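Local atomic coordinates of trypsin-resistant surface T6 protein (Streptococcus pyogenes serotype M6, PDB entry 4P0D), a protein that is the backbone pilin, the T6 antigen, which probably builds the shaft of the pili on the bacterial surface by sortase-dependent assembly. Residues A[111-116]-A[122-127]. The protein carries 1 engineered substitution. Sequence-based numbering, arbitrary orientation.
Sequences PILLAA and GNLVTK
Leu124 reaches from the loop at 122-127 onto the end of strand 108-116, and its side chain makes both apolar contacts between the two segments. Leu124 CB is still 6.0 Å from the CB of Ala115. The next bond lies beside the backbone N, with CG anti to the carbonyl carbon (chi1 -60°), and this swings the branch point toward the strand, to 4.8 Å between Leu124 CG and Ala115 CB. From there the two methyls part. CD2 meets the Ala115 methyl directly, tip to tip, with Leu124 CD2 3.6 Å from Ala115 CB. Leu124 CD1 turns along the strand to Leu113, where it comes no closer than a loose 4.4 Å to Leu113 CD2. Leu113 and Ala115, two apart on the strand, both offer their side chains on this face, while Leu114 between them points away.

Strand 108-116 belongs to the Ig-like domain at the N-terminal end of this modular pilin and runs antiparallel between strands 94-101 and 139-155. The loop that follows comes back over the sheet, and there Leu124 also packs on Val95, Tyr43 and Pro54.

Where the loop returns, no direct hydrogen bond joins it to the strand. Ala115 O and Gly122 N stand 4.1 Å apart, and a water fills in: it accepts the Gly122 N-H at 2.8 Å and lies 2.6 Å from Ala115 O. Gly122 has a positive phi, 73°, a conformation that residues with a CB adopt less readily. Beyond it, Val125 N makes a weak bond to Asn123 OD1, and Asn123 ND2 is hydrogen-bonded to Asn119 O.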
ATOM      1  N   PRO A 111      -6.592 -16.369  22.407  1.00 18.46           N
ATOM      2  CA  PRO A 111      -6.667 -16.407  23.890  1.00 17.97           C
ATOM      3  C   PRO A 111      -6.151 -17.729  24.465  1.00 16.89           C
ATOM      4  O   PRO A 111      -6.163 -18.732  23.772  1.00 16.02           O
ATOM      5  CB  PRO A 111      -8.157 -16.286  24.179  1.00 18.51           C
ATOM      6  CG  PRO A 111      -8.828 -15.983  22.892  1.00 18.97           C
ATOM      7  CD  PRO A 111      -7.926 -16.408  21.783  1.00 18.80           C
ATOM      8  N   ILE A 112      -5.704 -17.730  25.711  1.00 16.83           N
ATOM      9  CA  ILE A 112      -5.230 -18.954  26.360  1.00 17.23           C
ATOM     10  C   ILE A 112      -5.938 -19.150  27.692  1.00 17.94           C
ATOM     11  O   ILE A 112      -6.129 -18.199  28.450  1.00 17.72           O
ATOM     12  CB  ILE A 112      -3.706 -18.957  26.586  1.00 17.32           C
ATOM     13  CG1 ILE A 112      -2.961 -18.700  25.273  1.00 17.62           C
ATOM     14  CG2 ILE A 112      -3.262 -20.304  27.159  1.00 17.28           C
ATOM     15  CD1 ILE A 112      -1.466 -18.480  25.450  1.00 17.35           C
ATOM     16  N   LEU A 113      -6.375 -20.386  27.934  1.00 19.17           N
ATOM     17  CA  LEU A 113      -6.890 -20.788  29.235  1.00 19.57           C
ATOM     18  C   LEU A 113      -5.821 -21.535  30.027  1.00 19.40           C
ATOM     19  O   LEU A 113      -5.317 -22.569  29.584  1.00 18.85           O
ATOM     20  CB  LEU A 113      -8.106 -21.695  29.081  1.00 21.36           C
ATOM     21  CG  LEU A 113      -8.655 -22.287  30.382  1.00 22.81           C
ATOM     22  CD1 LEU A 113      -9.440 -21.253  31.164  1.00 23.24           C
ATOM     23  CD2 LEU A 113      -9.522 -23.494  30.049  1.00 25.72           C
ATOM     24  N   LEU A 114      -5.516 -21.023  31.213  1.00 19.13           N
ATOM     25  CA  LEU A 114      -4.558 -21.654  32.097  1.00 19.47           C
ATOM     26  C   LEU A 114      -5.189 -21.904  33.459  1.00 18.41           C
ATOM     27  O   LEU A 114      -5.962 -21.085  33.964  1.00 19.47           O
ATOM     28  CB  LEU A 114      -3.319 -20.781  32.275  1.00 19.30           C
ATOM     29  CG  LEU A 114      -2.480 -20.580  31.005  1.00 20.63           C
ATOM     30  CD1 LEU A 114      -1.527 -19.413  31.190  1.00 21.44           C
ATOM     31  CD2 LEU A 114      -1.699 -21.827  30.613  1.00 20.54           C
ATOM     32  N   ALA A 115      -4.830 -23.019  34.063  1.00 17.87           N
ATOM     33  CA  ALA A 115      -5.369 -23.360  35.381  1.00 18.80           C
ATOM     34  C   ALA A 115      -4.320 -24.067  36.221  1.00 18.94           C
ATOM     35  O   ALA A 115      -3.571 -24.879  35.688  1.00 18.74           O
ATOM     36  CB  ALA A 115      -6.594 -24.249  35.225  1.00 18.29           C
ATOM     37  N   ALA A 116      -4.253 -23.736  37.519  1.00 19.78           N
ATOM     38  CA  ALA A 116      -3.530 -24.563  38.488  1.00 20.07           C
ATOM     39  C   ALA A 116      -4.548 -25.457  39.187  1.00 20.99           C
ATOM     40  O   ALA A 116      -5.569 -24.969  39.704  1.00 20.63           O
ATOM     41  CB  ALA A 116      -2.773 -23.715  39.483  1.00 20.08           C
ATOM     42  N   GLY A 122      -4.226 -28.664  34.121  1.00 29.85           N
ATOM     43  CA  GLY A 122      -5.354 -27.990  33.466  1.00 30.62           C
ATOM     44  C   GLY A 122      -6.742 -28.525  33.776  1.00 31.07           C
ATOM     45  O   GLY A 122      -7.733 -27.998  33.274  1.00 31.57           O
ATOM     46  N   ASN A 123      -6.830 -29.536  34.635  1.00 31.43           N
ATOM     47  CA  ASN A 123      -8.075 -30.278  34.839  1.00 31.38           C
ATOM     48  C   ASN A 123      -9.053 -29.503  35.707  1.00 30.99           C
ATOM     49  O   ASN A 123      -8.778 -29.248  36.876  1.00 31.20           O
ATOM     50  CB  ASN A 123      -7.762 -31.628  35.487  1.00 32.57           C
ATOM     51  CG  ASN A 123      -8.912 -32.625  35.379  1.00 34.75           C
ATOM     52  OD1 ASN A 123     -10.050 -32.279  35.050  1.00 33.99           O
ATOM     53  ND2 ASN A 123      -8.605 -33.882  35.658  1.00 35.34           N
ATOM     54  N   LEU A 124     -10.203 -29.142  35.144  1.00 30.97           N
ATOM     55  CA  LEU A 124     -11.181 -28.308  35.863  1.00 32.35           C
ATOM     56  C   LEU A 124     -12.294 -29.074  36.597  1.00 32.44           C
ATOM     57  O   LEU A 124     -13.058 -28.456  37.333  1.00 32.97           O
ATOM     58  CB  LEU A 124     -11.803 -27.268  34.925  1.00 31.73           C
ATOM     59  CG  LEU A 124     -10.834 -26.265  34.275  1.00 32.66           C
ATOM     60  CD1 LEU A 124     -11.636 -25.193  33.543  1.00 32.03           C
ATOM     61  CD2 LEU A 124      -9.873 -25.615  35.282  1.00 31.65           C
ATOM     62  N   VAL A 125     -12.388 -30.395  36.426  1.00 33.46           N
ATOM     63  CA  VAL A 125     -13.409 -31.176  37.164  1.00 35.39           C
ATOM     64  C   VAL A 125     -13.000 -31.338  38.634  1.00 35.96           C
ATOM     65  O   VAL A 125     -11.875 -31.744  38.937  1.00 34.56           O
ATOM     66  CB  VAL A 125     -13.725 -32.550  36.510  1.00 37.40           C
ATOM     67  CG1 VAL A 125     -14.127 -32.378  35.052  1.00 37.92           C
ATOM     68  CG2 VAL A 125     -12.561 -33.527  36.624  1.00 39.07           C
ATOM     69  N   THR A 126     -13.905 -30.981  39.545  1.00 39.64           N
ATOM     70  CA  THR A 126     -13.599 -30.982  40.981  1.00 40.71           C
ATOM     71  C   THR A 126     -14.365 -32.036  41.789  1.00 43.24           C
ATOM     72  O   THR A 126     -14.117 -32.180  42.988  1.00 43.65           O
ATOM     73  CB  THR A 126     -13.851 -29.598  41.610  1.00 39.17           C
ATOM     74  OG1 THR A 126     -15.228 -29.236  41.461  1.00 40.93           O
ATOM     75  CG2 THR A 126     -12.977 -28.549  40.946  1.00 39.63           C
ATOM     76  N   LYS A 127     -15.276 -32.768  41.141  1.00 44.56           N
ATOM     77  CA  LYS A 127     -16.036 -33.843  41.798  1.00 43.65           C
ATOM     78  C   LYS A 127     -15.200 -35.117  41.912  1.00 44.36           C
ATOM     79  O   LYS A 127     -14.864 -35.567  43.013  1.00 44.98           O
ATOM     80  CB  LYS A 127     -17.329 -34.130  41.034  1.00 20.00           C
TER
HETATM   81  O   HOH W   1      -3.024 -27.394  36.260  1.00 22.61           O